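Local coordinates for protein Polyphosphate:AMP phosphotransferase (Pseudomonas aeruginosa PAO1, PDB 3CZP) that transfers phosphate from inorganic polyphosphate to AMP, making ADP with magnesium as cofactor, and acts less efficiently on GMP, at residues A[9-14]-A[218-223]; A[153-158]-A[210-215]; A[278-283]-A[481-486]; A[285-290]-A[321-326]. One frame throughout, in Å; residues are numbered along the deposited sequence.

Overall arrangement
Contacts 1 and 2 belong to the first PPK2 domain and contacts 3 and 4 to the second, with centres of the two pairs 55 to 68 Å apart, on opposite sides of the chain's centre. Contact 2 is the buried one, a parallel strand pair fastened by backbone hydrogen bonds. Contact 1 lies at the surface, where an irregular lead-in packs on helix 218-238; it touches contact 2 through His-11 and Glu-214. Contacts 3 and 4 share helix 273-292: the first is a surface helix pair with a polar, watered rim, the second a partly buried, mainly apolar meeting with a turn, with no hydrogen bond across it. Leu-287 of contact 4 also packs on Leu-483 and Ile-486 of contact 3.

Contact 1 (A[9-14]-A[218-223]); sequences VGHSID and ERYRAL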
loop_
_atom_site.group_PDB
_atom_site.type_symbol
_atom_site.label_atom_id
_atom_site.label_comp_id
_atom_site.label_asym_id
_atom_site.label_seq_id
_atom_site.Cartn_x
_atom_site.Cartn_y
_atom_site.Cartn_z
ATOM N N VAL A 9 -32.784 13.535 27.255
ATOM C CA VAL A 9 -33.936 14.446 27.421
ATOM C C VAL A 9 -34.991 14.261 26.294
ATOM O O VAL A 9 -36.152 14.666 26.446
ATOM C CB VAL A 9 -33.474 15.958 27.513
ATOM C CG1 VAL A 9 -34.723 16.919 27.624
ATOM C CG2 VAL A 9 -32.469 16.176 28.700
ATOM N N GLY A 10 -34.608 13.660 25.163
ATOM C CA GLY A 10 -35.613 13.292 24.130
ATOM C C GLY A 10 -35.700 14.244 22.945
ATOM O O GLY A 10 -36.809 14.580 22.480
ATOM N N HIS A 11 -34.533 14.655 22.445
ATOM C CA HIS A 11 -34.430 15.574 21.292
ATOM C C HIS A 11 -35.154 15.012 20.050
ATOM O O HIS A 11 -35.046 13.827 19.770
ATOM C CB HIS A 11 -32.968 15.838 20.941
ATOM C CG HIS A 11 -32.150 16.413 22.048
ATOM N ND1 HIS A 11 -31.565 15.632 23.024
ATOM C CD2 HIS A 11 -31.747 17.685 22.291
ATOM C CE1 HIS A 11 -30.855 16.399 23.830
ATOM N NE2 HIS A 11 -30.933 17.645 23.401
ATOM N N SER A 12 -35.886 15.897 19.367
ATOM C CA SER A 12 -36.762 15.633 18.207
ATOM C C SER A 12 -36.619 16.781 17.231
ATOM O O SER A 12 -36.497 17.933 17.661
ATOM C CB SER A 12 -38.248 15.763 18.602
ATOM O OG SER A 12 -38.807 14.550 19.034
ATOM N N ILE A 13 -36.768 16.509 15.933
ATOM C CA ILE A 13 -36.963 17.572 14.949
ATOM C C ILE A 13 -38.097 17.127 14.042
ATOM O O ILE A 13 -38.126 15.991 13.570
ATOM C CB ILE A 13 -35.695 17.882 14.135
ATOM C CG1 ILE A 13 -34.613 18.451 15.052
ATOM C CG2 ILE A 13 -35.983 18.864 12.990
ATOM C CD1 ILE A 13 -33.281 18.665 14.350
ATOM N N ASP A 14 -39.041 18.035 13.822
ATOM C CA ASP A 14 -40.234 17.748 13.014
ATOM C C ASP A 14 -39.878 17.590 11.545
ATOM O O ASP A 14 -38.902 18.149 11.068
ATOM C CB ASP A 14 -41.332 18.822 13.218
ATOM C CG ASP A 14 -41.074 20.068 12.433
ATOM O OD1 ASP A 14 -40.522 21.044 12.996
ATOM O OD2 ASP A 14 -41.376 20.059 11.231
ATOM N N GLU A 218 -34.535 9.953 14.391
ATOM C CA GLU A 218 -33.776 9.842 13.142
ATOM C C GLU A 218 -33.460 11.233 12.580
ATOM O O GLU A 218 -32.325 11.534 12.188
ATOM C CB GLU A 218 -34.597 9.134 12.079
ATOM C CG GLU A 218 -34.713 7.655 12.127
ATOM C CD GLU A 218 -35.574 7.153 10.929
ATOM O OE1 GLU A 218 -36.654 7.733 10.635
ATOM O OE2 GLU A 218 -35.140 6.208 10.240
ATOM N N ARG A 219 -34.485 12.082 12.530
ATOM C CA ARG A 219 -34.327 13.453 12.030
ATOM C C ARG A 219 -33.354 14.281 12.854
ATOM O O ARG A 219 -32.426 14.868 12.336
ATOM C CB ARG A 219 -35.679 14.157 11.967
ATOM C CG ARG A 219 -36.566 13.542 10.937
ATOM C CD ARG A 219 -37.804 14.255 10.755
ATOM N NE ARG A 219 -38.671 13.378 9.997
ATOM C CZ ARG A 219 -39.694 12.677 10.488
ATOM N NH1 ARG A 219 -40.393 11.911 9.652
ATOM N NH2 ARG A 219 -40.043 12.745 11.771
ATOM N N TYR A 220 -33.547 14.325 14.155
ATOM C CA TYR A 220 -32.606 15.045 15.006
ATOM C C TYR A 220 -31.143 14.525 14.904
ATOM O O TYR A 220 -30.213 15.315 14.874
ATOM C CB TYR A 220 -33.036 14.932 16.455
ATOM C CG TYR A 220 -32.017 15.458 17.417
ATOM C CD1 TYR A 220 -31.925 16.812 17.682
ATOM C CD2 TYR A 220 -31.130 14.605 18.038
ATOM C CE1 TYR A 220 -30.989 17.303 18.544
ATOM C CE2 TYR A 220 -30.171 15.090 18.904
ATOM C CZ TYR A 220 -30.136 16.446 19.191
ATOM O OH TYR A 220 -29.161 16.926 20.039
ATOM N N ARG A 221 -30.969 13.213 14.936
ATOM C CA ARG A 221 -29.640 12.636 14.985
ATOM C C ARG A 221 -28.846 12.909 13.697
ATOM O O ARG A 221 -27.670 13.276 13.763
ATOM C CB ARG A 221 -29.699 11.130 15.333
ATOM C CG ARG A 221 -30.061 10.208 14.182
ATOM C CD ARG A 221 -30.290 8.782 14.688
ATOM N NE ARG A 221 -30.729 7.904 13.622
ATOM C CZ ARG A 221 -31.401 6.758 13.781
ATOM N NH1 ARG A 221 -31.747 6.316 14.978
ATOM N NH2 ARG A 221 -31.698 6.014 12.711
ATOM N N ALA A 222 -29.489 12.762 12.526
ATOM C CA ALA A 222 -28.800 12.989 11.257
ATOM C C ALA A 222 -28.476 14.426 11.022
ATOM O O ALA A 222 -27.372 14.741 10.610
ATOM C CB ALA A 222 -29.600 12.477 10.070
ATOM N N LEU A 223 -29.470 15.289 11.209
ATOM C CA LEU A 223 -29.266 16.709 11.070
ATOM C C LEU A 223 -28.217 17.260 12.022
ATOM O O LEU A 223 -27.468 18.147 11.651
ATOM C CB LEU A 223 -30.591 17.464 11.257
ATOM C CG LEU A 223 -30.692 18.857 10.615
ATOM C CD1 LEU A 223 -30.379 18.850 9.157
ATOM C CD2 LEU A 223 -32.082 19.470 10.842
HETATM O O HOH W 1 -39.275 13.832 14.276
#
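The extended, irregular segment 9-14 runs over the first turns of helix 218-238, coming nearest where the CA atoms of Ile-13 and Tyr-220 stand 5.0 Å apart. No direct hydrogen bond joins the two segments; a water donates to Ile-13 O and accepts from the side-chain NH2 of Arg-219 at 2.8 Å, in the plane of the guanidinium. An extended arginine chain suits this edge, since its CD packs against Ile-13 O while its charged end reaches the water. The main side-chain contact is a CH-pi interaction: His-11 CB sits 3.3 Å from the centroid of the Tyr-220 ring, almost on the ring normal. The two rings are tilted by only 20° but slid apart, which leaves Tyr-220 OH over one face of the imidazole. Tyr-220 carries CG anti to its backbone N (chi1 171°), turning one ring face to His-11 CB. Ile-13 packs its CD1 on Tyr-220 CA (3.7 Å) and against Leu-223 CD2. The N-terminal lead-in, whose Asp-14 N-caps helix 15-39, thus packs on the helix following edge strand 210-214 of the first PPK2 unit's parallel sheet. His-11 ND1 bonds Glu-214 of that strand, Leu-223 continues onto helix 15-39, and Ala-222 faces helix 56-66.

Contact 2 (A[153-158]-A[210-215]); sequences WFHLSK and WYVVEG. With ACT (acetate ion), chain E.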
loop_
_atom_site.group_PDB
_atom_site.type_symbol
_atom_site.label_atom_id
_atom_site.label_comp_id
_atom_site.label_asym_id
_atom_site.label_seq_id
_atom_site.Cartn_x
_atom_site.Cartn_y
_atom_site.Cartn_z
ATOM N N TRP A 153 -20.643 9.926 19.377
ATOM C CA TRP A 153 -21.246 8.908 20.198
ATOM C C TRP A 153 -22.770 8.995 20.093
ATOM O O TRP A 153 -23.390 9.915 20.604
ATOM C CB TRP A 153 -20.801 9.082 21.663
ATOM C CG TRP A 153 -21.467 8.099 22.628
ATOM C CD1 TRP A 153 -22.731 8.141 23.078
ATOM C CD2 TRP A 153 -20.867 6.962 23.230
ATOM N NE1 TRP A 153 -22.991 7.070 23.898
ATOM C CE2 TRP A 153 -21.844 6.340 24.016
ATOM C CE3 TRP A 153 -19.596 6.393 23.170
ATOM C CZ2 TRP A 153 -21.572 5.228 24.780
ATOM C CZ3 TRP A 153 -19.346 5.256 23.921
ATOM C CH2 TRP A 153 -20.310 4.701 24.702
ATOM N N PHE A 154 -23.347 8.016 19.415
ATOM C CA PHE A 154 -24.772 7.861 19.233
ATOM C C PHE A 154 -25.370 7.200 20.467
ATOM O O PHE A 154 -24.980 6.065 20.825
ATOM C CB PHE A 154 -25.042 7.002 17.989
ATOM C CG PHE A 154 -24.689 7.700 16.699
ATOM C CD1 PHE A 154 -25.669 8.299 15.919
ATOM C CD2 PHE A 154 -23.358 7.845 16.307
ATOM C CE1 PHE A 154 -25.332 9.001 14.775
ATOM C CE2 PHE A 154 -23.028 8.515 15.116
ATOM C CZ PHE A 154 -24.000 9.084 14.371
ATOM N N HIS A 155 -26.281 7.904 21.135
ATOM C CA HIS A 155 -26.759 7.477 22.428
ATOM C C HIS A 155 -28.226 7.055 22.449
ATOM O O HIS A 155 -29.057 7.668 21.801
ATOM C CB HIS A 155 -26.626 8.611 23.437
ATOM C CG HIS A 155 -26.759 8.144 24.838
ATOM N ND1 HIS A 155 -25.951 7.162 25.370
ATOM C CD2 HIS A 155 -27.638 8.479 25.811
ATOM C CE1 HIS A 155 -26.302 6.943 26.622
ATOM N NE2 HIS A 155 -27.330 7.723 26.908
ATOM N N LEU A 156 -28.528 6.057 23.292
ATOM C CA LEU A 156 -29.877 5.814 23.760
ATOM C C LEU A 156 -29.774 5.568 25.233
ATOM O O LEU A 156 -28.762 5.083 25.723
ATOM C CB LEU A 156 -30.517 4.595 23.084
ATOM C CG LEU A 156 -30.792 4.551 21.572
ATOM C CD1 LEU A 156 -31.205 3.110 21.165
ATOM C CD2 LEU A 156 -31.825 5.607 21.158
ATOM N N SER A 157 -30.826 5.922 25.950
ATOM C CA SER A 157 -30.939 5.546 27.346
ATOM C C SER A 157 -31.365 4.099 27.429
ATOM O O SER A 157 -31.803 3.480 26.464
ATOM C CB SER A 157 -31.900 6.456 28.129
ATOM O OG SER A 157 -33.218 6.264 27.693
ATOM N N LYS A 158 -31.232 3.576 28.633
ATOM C CA LYS A 158 -31.568 2.191 28.887
ATOM C C LYS A 158 -32.996 1.899 28.457
ATOM O O LYS A 158 -33.231 0.925 27.754
ATOM C CB LYS A 158 -31.366 1.888 30.356
ATOM C CG LYS A 158 -31.342 0.421 30.690
ATOM C CD LYS A 158 -30.887 0.266 32.094
ATOM C CE LYS A 158 -30.853 -1.205 32.557
ATOM N NZ LYS A 158 -29.669 -1.968 32.075
ATOM N N TRP A 210 -15.625 14.951 21.782
ATOM C CA TRP A 210 -16.648 13.930 21.564
ATOM C C TRP A 210 -17.970 14.664 21.440
ATOM O O TRP A 210 -18.271 15.562 22.255
ATOM C CB TRP A 210 -16.735 12.946 22.745
ATOM C CG TRP A 210 -15.859 11.800 22.623
ATOM C CD1 TRP A 210 -14.642 11.639 23.206
ATOM C CD2 TRP A 210 -16.102 10.634 21.852
ATOM N NE1 TRP A 210 -14.114 10.419 22.859
ATOM C CE2 TRP A 210 -15.000 9.778 22.035
ATOM C CE3 TRP A 210 -17.155 10.219 21.021
ATOM C CZ2 TRP A 210 -14.908 8.553 21.406
ATOM C CZ3 TRP A 210 -17.070 8.967 20.409
ATOM C CH2 TRP A 210 -15.958 8.168 20.584
ATOM N N TYR A 211 -18.800 14.212 20.511
ATOM C CA TYR A 211 -20.153 14.778 20.380
ATOM C C TYR A 211 -21.131 13.647 20.698
ATOM O O TYR A 211 -21.169 12.658 19.993
ATOM C CB TYR A 211 -20.345 15.315 18.969
ATOM C CG TYR A 211 -19.400 16.448 18.572
ATOM C CD1 TYR A 211 -19.634 17.720 18.990
ATOM C CD2 TYR A 211 -18.279 16.210 17.795
ATOM C CE1 TYR A 211 -18.792 18.761 18.648
ATOM C CE2 TYR A 211 -17.439 17.230 17.426
ATOM C CZ TYR A 211 -17.709 18.512 17.879
ATOM O OH TYR A 211 -16.890 19.590 17.520
ATOM N N VAL A 212 -21.890 13.804 21.786
ATOM C CA VAL A 212 -22.890 12.834 22.203
ATOM C C VAL A 212 -24.226 13.239 21.576
ATOM O O VAL A 212 -24.766 14.318 21.838
ATOM C CB VAL A 212 -23.007 12.720 23.735
ATOM C CG1 VAL A 212 -24.100 11.690 24.108
ATOM C CG2 VAL A 212 -21.635 12.366 24.365
ATOM N N VAL A 213 -24.712 12.411 20.673
ATOM C CA VAL A 213 -25.920 12.745 19.910
ATOM C C VAL A 213 -26.999 11.757 20.267
ATOM O O VAL A 213 -26.809 10.551 20.059
ATOM C CB VAL A 213 -25.646 12.650 18.388
ATOM C CG1 VAL A 213 -26.923 13.084 17.566
ATOM C CG2 VAL A 213 -24.409 13.515 18.011
ATOM N N GLU A 214 -28.114 12.241 20.813
ATOM C CA GLU A 214 -29.243 11.372 21.114
ATOM C C GLU A 214 -29.828 10.745 19.833
ATOM O O GLU A 214 -30.181 11.442 18.873
ATOM C CB GLU A 214 -30.337 12.137 21.885
ATOM C CG GLU A 214 -31.423 11.184 22.384
ATOM C CD GLU A 214 -32.450 11.836 23.309
ATOM O OE1 GLU A 214 -32.276 13.035 23.653
ATOM O OE2 GLU A 214 -33.423 11.125 23.699
ATOM N N GLY A 215 -29.933 9.423 19.820
ATOM C CA GLY A 215 -30.261 8.712 18.597
ATOM C C GLY A 215 -31.692 8.238 18.438
ATOM O O GLY A 215 -32.011 7.503 17.490
HETATM C C ACT E . -13.457 19.642 15.656
HETATM O O ACT E . -14.684 19.816 15.479
HETATM O OXT ACT E . -13.100 18.451 15.573
HETATM C CH3 ACT E . -12.496 20.766 15.973
#
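Trp-153, Phe-154 and His-155 pair with Val-212, Val-213 and Glu-214, and four backbone hydrogen bonds join the strands in parallel register. Trp-153 N donates to Tyr-211 O at 2.8 Å, and Trp-153 O accepts from Val-213 N. Two residues on, His-155 N reaches Val-213 O at 2.9 Å, and His-155 O receives Gly-215 N in its carbonyl plane. All four bonds are nearly straight, with angles at hydrogen between 158° and 169°. Phe-154 turns its own backbone the other way, to Asn-49 and Ile-51, as in an inner strand bonded on both sides. Valine's beta branching suits such extended chains: Val-212 CG1 lies 3.9 Å from Trp-153 CD1, the two side chains pointing the same way. The Trp-210 indole brings its edge to the backbone, CZ3 standing 3.8 Å from Trp-153 N, while its own NE1 is held by Thr-203. Trp-153 NE1 makes a weak bond to His-155 ND1, 3.3 Å long, and His-155 NE2 is bonded to Glu-8, so both imidazole nitrogens have partners. Glu-214 OE2 is taken by Gln-160, and OE1 by Gly-10 N. At the far end Tyr-211 OH donates to an acetate ion, probably from the crystallisation liquor. With the paired backbone, His-155 and Glu-214 matched this way, strand 210-214 can close the edge of a P-loop-type parallel sheet, the Glu-214 carboxylate tying in the N-terminal lead-in and helix 158-163.

Contact 3 (A[278-283]-A[481-486]); sequences EQLAAE and KVLRTI
Gln-279 and Arg-484 cross at a slant, their amide and guanidinium planes 54° apart. Arg-484 NH1 donates to Gln-279 OE1 at 3.0 Å; the oxygen lies in the guanidinium plane, whereas the donor stands above the amide plane, 47° out of it, rather than on a lone pair. The arginine is extended as far as CD and then bends, which brings its head to Gln-279 on helix 273-292. Glu-283 is bent at chi2, so its carboxylate folds over the aliphatic part of Arg-484, with OE1 3.5 Å from the CA of Arg-484. Its OE2 forms a long salt bridge, 3.9 Å to Arg-484 NE, and a water bridges OE2 to Arg-484 NH1. The helices lie near the two ends of the second PPK2 unit and run roughly parallel, their segment axes 9.5 Å apart and crossing at 29°. Helix 475-496 lies on the parallel sheet; helix 273-292 packs beside it, also touching helix 313-321 through Leu-280 and Arg-319. Beneath the polar rim, Leu-280 CD1 lies 3.7 Å from Leu-483 CD1, and the CB atoms of Glu-283 and Leu-483 touch. Leucine's branched apolar end fills the buried side between the helices, meeting Leu-280 and Leu-287. Unlike OE2, Glu-283 OE1 is held by a hydrogen bond from Asn-487 and a salt bridge to Arg-286.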
loop_
_atom_site.group_PDB
_atom_site.type_symbol
_atom_site.label_atom_id
_atom_site.label_comp_id
_atom_site.label_asym_id
_atom_site.label_seq_id
_atom_site.Cartn_x
_atom_site.Cartn_y
_atom_site.Cartn_z
ATOM N N GLU A 278 37.746 -13.069 13.270
ATOM C CA GLU A 278 37.253 -14.094 14.186
ATOM C C GLU A 278 35.957 -13.623 14.819
ATOM O O GLU A 278 34.953 -14.331 14.801
ATOM C CB GLU A 278 38.284 -14.400 15.294
ATOM C CG GLU A 278 39.631 -14.980 14.788
ATOM C CD GLU A 278 40.561 -15.499 15.917
ATOM O OE1 GLU A 278 40.031 -15.916 16.974
ATOM O OE2 GLU A 278 41.810 -15.518 15.742
ATOM N N GLN A 279 36.000 -12.404 15.360
ATOM C CA GLN A 279 34.854 -11.809 16.039
ATOM C C GLN A 279 33.721 -11.581 15.057
ATOM O O GLN A 279 32.589 -11.911 15.370
ATOM C CB GLN A 279 35.236 -10.491 16.731
ATOM C CG GLN A 279 36.086 -10.652 17.994
ATOM C CD GLN A 279 36.409 -9.317 18.650
ATOM O OE1 GLN A 279 35.580 -8.405 18.698
ATOM N NE2 GLN A 279 37.629 -9.194 19.145
ATOM N N LEU A 280 34.011 -11.037 13.876
ATOM C CA LEU A 280 32.978 -10.860 12.844
ATOM C C LEU A 280 32.309 -12.210 12.543
ATOM O O LEU A 280 31.097 -12.314 12.539
ATOM C CB LEU A 280 33.571 -10.255 11.571
ATOM C CG LEU A 280 32.610 -9.919 10.429
ATOM C CD1 LEU A 280 31.842 -8.693 10.794
ATOM C CD2 LEU A 280 33.350 -9.732 9.045
ATOM N N ALA A 281 33.118 -13.237 12.312
ATOM C CA ALA A 281 32.631 -14.608 12.065
ATOM C C ALA A 281 31.779 -15.164 13.224
ATOM O O ALA A 281 30.742 -15.783 13.003
ATOM C CB ALA A 281 33.838 -15.556 11.774
ATOM N N ALA A 282 32.242 -14.960 14.453
ATOM C CA ALA A 282 31.502 -15.437 15.626
ATOM C C ALA A 282 30.140 -14.745 15.716
ATOM O O ALA A 282 29.104 -15.392 15.926
ATOM C CB ALA A 282 32.314 -15.213 16.926
ATOM N N GLU A 283 30.132 -13.434 15.540
ATOM C CA GLU A 283 28.867 -12.682 15.710
ATOM C C GLU A 283 27.829 -12.906 14.589
ATOM O O GLU A 283 26.608 -12.951 14.860
ATOM C CB GLU A 283 29.160 -11.174 15.945
ATOM C CG GLU A 283 30.003 -10.963 17.274
ATOM C CD GLU A 283 29.254 -11.328 18.548
ATOM O OE1 GLU A 283 28.032 -11.153 18.572
ATOM O OE2 GLU A 283 29.861 -11.786 19.531
ATOM N N LYS A 481 30.643 -4.329 16.792
ATOM C CA LYS A 481 29.767 -3.742 17.805
ATOM C C LYS A 481 28.269 -3.729 17.373
ATOM O O LYS A 481 27.376 -4.066 18.156
ATOM C CB LYS A 481 30.268 -2.341 18.152
ATOM C CG LYS A 481 29.415 -1.609 19.130
ATOM C CD LYS A 481 30.088 -0.388 19.689
ATOM C CE LYS A 481 29.292 0.196 20.891
ATOM N NZ LYS A 481 30.127 1.073 21.765
ATOM N N VAL A 482 28.018 -3.424 16.105
ATOM C CA VAL A 482 26.657 -3.423 15.560
ATOM C C VAL A 482 26.069 -4.827 15.659
ATOM O O VAL A 482 24.966 -5.029 16.192
ATOM C CB VAL A 482 26.636 -2.903 14.065
ATOM C CG1 VAL A 482 25.354 -3.295 13.389
ATOM C CG2 VAL A 482 26.831 -1.357 14.000
ATOM N N LEU A 483 26.825 -5.803 15.170
ATOM C CA LEU A 483 26.367 -7.185 15.207
ATOM C C LEU A 483 26.182 -7.619 16.672
ATOM O O LEU A 483 25.130 -8.130 17.032
ATOM C CB LEU A 483 27.342 -8.115 14.486
ATOM C CG LEU A 483 27.149 -8.325 12.974
ATOM C CD1 LEU A 483 28.492 -8.633 12.362
ATOM C CD2 LEU A 483 26.163 -9.443 12.678
ATOM N N ARG A 484 27.171 -7.364 17.521
ATOM C CA ARG A 484 27.072 -7.820 18.918
ATOM C C ARG A 484 25.844 -7.249 19.646
ATOM O O ARG A 484 25.209 -7.941 20.425
ATOM C CB ARG A 484 28.287 -7.446 19.681
ATOM C CG ARG A 484 28.417 -8.129 21.024
ATOM C CD ARG A 484 29.722 -7.730 21.672
ATOM N NE ARG A 484 30.899 -8.402 21.138
ATOM C CZ ARG A 484 31.949 -7.805 20.550
ATOM N NH1 ARG A 484 32.980 -8.537 20.158
ATOM N NH2 ARG A 484 31.955 -6.490 20.301
ATOM N N THR A 485 25.540 -5.980 19.382
ATOM C CA THR A 485 24.389 -5.323 19.969
ATOM C C THR A 485 23.069 -5.942 19.544
ATOM O O THR A 485 22.161 -6.173 20.379
ATOM C CB THR A 485 24.334 -3.835 19.624
ATOM O OG1 THR A 485 25.540 -3.179 20.033
ATOM C CG2 THR A 485 23.115 -3.176 20.329
ATOM N N ILE A 486 22.914 -6.143 18.252
ATOM C CA ILE A 486 21.756 -6.848 17.746
ATOM C C ILE A 486 21.581 -8.168 18.493
ATOM O O ILE A 486 20.532 -8.416 19.048
ATOM C CB ILE A 486 21.821 -7.051 16.220
ATOM C CG1 ILE A 486 21.675 -5.686 15.515
ATOM C CG2 ILE A 486 20.714 -7.959 15.702
ATOM C CD1 ILE A 486 21.994 -5.786 14.057
HETATM O O HOH W 2 35.260 -5.705 19.888
HETATM O O HOH W 3 32.604 -11.338 19.444
#

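Contact 4 (A[285-290]-A[321-326]); sequences ARLAGL and TDALDP
Leu-287 and Leu-324 cross at about a right angle and make the close part of this contact. Leu-324 CD2 lies against the helix, 3.9 Å from Ala-288 CA and 4.1 Å from Leu-287 CG. Leu-287 sends CD2 toward the turn, where it meets Ala-323 CB at 4.1 Å and Leu-324 CD1 at 4.2 Å. Small residues let the chains come together: Ala-288 offers only CB, 3.8 Å from Ala-323 O, and the CA atoms of Ala-288 and Ala-323 are 6.0 Å apart. Residues 321-324 form a type I beta turn, closed by Leu-324 N donating to Thr-321 O. It belongs to the beta-alpha-beta crossover of strand 300-307, helix 313-321 and strand 330-333 in the P-loop-type domain, and helix 273-292 covers it. Inward, Leu-287 continues onto Ile-490 of helix 475-496, and Leu-324 onto Phe-360 and Ile-291. The contact thins away from this buried leucine pair: the Ala-288 and Ala-323 side is less buried, no hydrogen bond crosses, and the charged side chains turn elsewhere. Asp-322 pairs with Arg-318, and Arg-286 with Glu-491 and Asp-488. The second subunit packs on the loop, its Glu-65 against Asp-322 and its Asn-64 against Pro-326.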
loop_
_atom_site.group_PDB
_atom_site.type_symbol
_atom_site.label_atom_id
_atom_site.label_comp_id
_atom_site.label_asym_id
_atom_site.label_seq_id
_atom_site.Cartn_x
_atom_site.Cartn_y
_atom_site.Cartn_z
ATOM N N ALA A 285 27.567 -15.822 12.937
ATOM C CA ALA A 285 27.017 -17.156 13.308
ATOM C C ALA A 285 25.990 -17.067 14.440
ATOM O O ALA A 285 24.964 -17.795 14.454
ATOM C CB ALA A 285 28.172 -18.115 13.703
ATOM N N ARG A 286 26.273 -16.184 15.404
ATOM C CA ARG A 286 25.415 -16.013 16.582
ATOM C C ARG A 286 24.101 -15.415 16.110
ATOM O O ARG A 286 23.041 -15.902 16.473
ATOM C CB ARG A 286 26.096 -15.092 17.604
ATOM C CG ARG A 286 25.395 -14.979 18.943
ATOM C CD ARG A 286 26.194 -14.092 19.845
ATOM N NE ARG A 286 25.425 -13.561 20.968
ATOM C CZ ARG A 286 25.712 -12.419 21.586
ATOM N NH1 ARG A 286 26.718 -11.654 21.175
ATOM N NH2 ARG A 286 24.973 -12.009 22.600
ATOM N N LEU A 287 24.175 -14.397 15.253
ATOM C CA LEU A 287 22.954 -13.788 14.684
ATOM C C LEU A 287 22.161 -14.803 13.875
ATOM O O LEU A 287 20.970 -14.897 14.061
ATOM C CB LEU A 287 23.239 -12.558 13.810
ATOM C CG LEU A 287 21.982 -11.939 13.127
ATOM C CD1 LEU A 287 21.008 -11.436 14.176
ATOM C CD2 LEU A 287 22.340 -10.834 12.200
ATOM N N ALA A 288 22.807 -15.567 13.000
ATOM C CA ALA A 288 22.093 -16.546 12.199
ATOM C C ALA A 288 21.344 -17.525 13.122
ATOM O O ALA A 288 20.202 -17.926 12.859
ATOM C CB ALA A 288 23.065 -17.286 11.322
ATOM N N GLY A 289 21.980 -17.911 14.221
ATOM C CA GLY A 289 21.382 -18.923 15.088
ATOM C C GLY A 289 20.229 -18.357 15.875
ATOM O O GLY A 289 19.235 -19.036 16.109
ATOM N N LEU A 290 20.340 -17.091 16.278
ATOM C CA LEU A 290 19.290 -16.426 17.075
ATOM C C LEU A 290 18.033 -16.208 16.277
ATOM O O LEU A 290 16.937 -16.279 16.838
ATOM C CB LEU A 290 19.783 -15.099 17.644
ATOM C CG LEU A 290 20.779 -15.215 18.812
ATOM C CD1 LEU A 290 21.524 -13.910 18.991
ATOM C CD2 LEU A 290 20.068 -15.603 20.091
ATOM N N THR A 321 23.723 -8.244 7.007
ATOM C CA THR A 321 22.980 -8.996 5.977
ATOM C C THR A 321 23.775 -10.228 5.554
ATOM O O THR A 321 23.172 -11.243 5.240
ATOM C CB THR A 321 22.553 -8.120 4.705
ATOM O OG1 THR A 321 23.687 -7.575 4.060
ATOM C CG2 THR A 321 21.642 -6.964 5.089
ATOM N N ASP A 322 25.112 -10.110 5.545
ATOM C CA ASP A 322 26.045 -11.201 5.173
ATOM C C ASP A 322 25.839 -12.433 6.023
ATOM O O ASP A 322 26.102 -13.546 5.583
ATOM C CB ASP A 322 27.500 -10.729 5.328
ATOM C CG ASP A 322 28.037 -9.920 4.115
ATOM O OD1 ASP A 322 27.352 -9.756 3.077
ATOM O OD2 ASP A 322 29.214 -9.468 4.199
ATOM N N ALA A 323 25.384 -12.223 7.261
ATOM C CA ALA A 323 25.047 -13.280 8.193
ATOM C C ALA A 323 23.791 -14.095 7.804
ATOM O O ALA A 323 23.631 -15.228 8.227
ATOM C CB ALA A 323 24.857 -12.674 9.613
ATOM N N LEU A 324 22.899 -13.525 7.002
ATOM C CA LEU A 324 21.602 -14.149 6.747
ATOM C C LEU A 324 21.256 -14.368 5.272
ATOM O O LEU A 324 21.953 -13.916 4.372
ATOM C CB LEU A 324 20.501 -13.302 7.386
ATOM C CG LEU A 324 20.637 -12.839 8.833
ATOM C CD1 LEU A 324 19.753 -11.620 9.038
ATOM C CD2 LEU A 324 20.364 -13.923 9.862
ATOM N N ASP A 325 20.160 -15.077 5.038
ATOM C CA ASP A 325 19.612 -15.241 3.694
ATOM C C ASP A 325 18.783 -13.970 3.381
ATOM O O ASP A 325 18.204 -13.377 4.280
ATOM C CB ASP A 325 18.777 -16.532 3.641
ATOM C CG ASP A 325 18.213 -16.818 2.261
ATOM O OD1 ASP A 325 17.339 -16.057 1.784
ATOM O OD2 ASP A 325 18.615 -17.831 1.659
ATOM N N PRO A 326 18.785 -13.500 2.124
ATOM C CA PRO A 326 17.987 -12.289 1.860
ATOM C C PRO A 326 16.483 -12.405 2.047
ATOM O O PRO A 326 15.834 -11.416 2.199
ATOM C CB PRO A 326 18.341 -11.937 0.404
ATOM C CG PRO A 326 19.551 -12.656 0.136
ATOM C CD PRO A 326 19.523 -13.911 0.929
#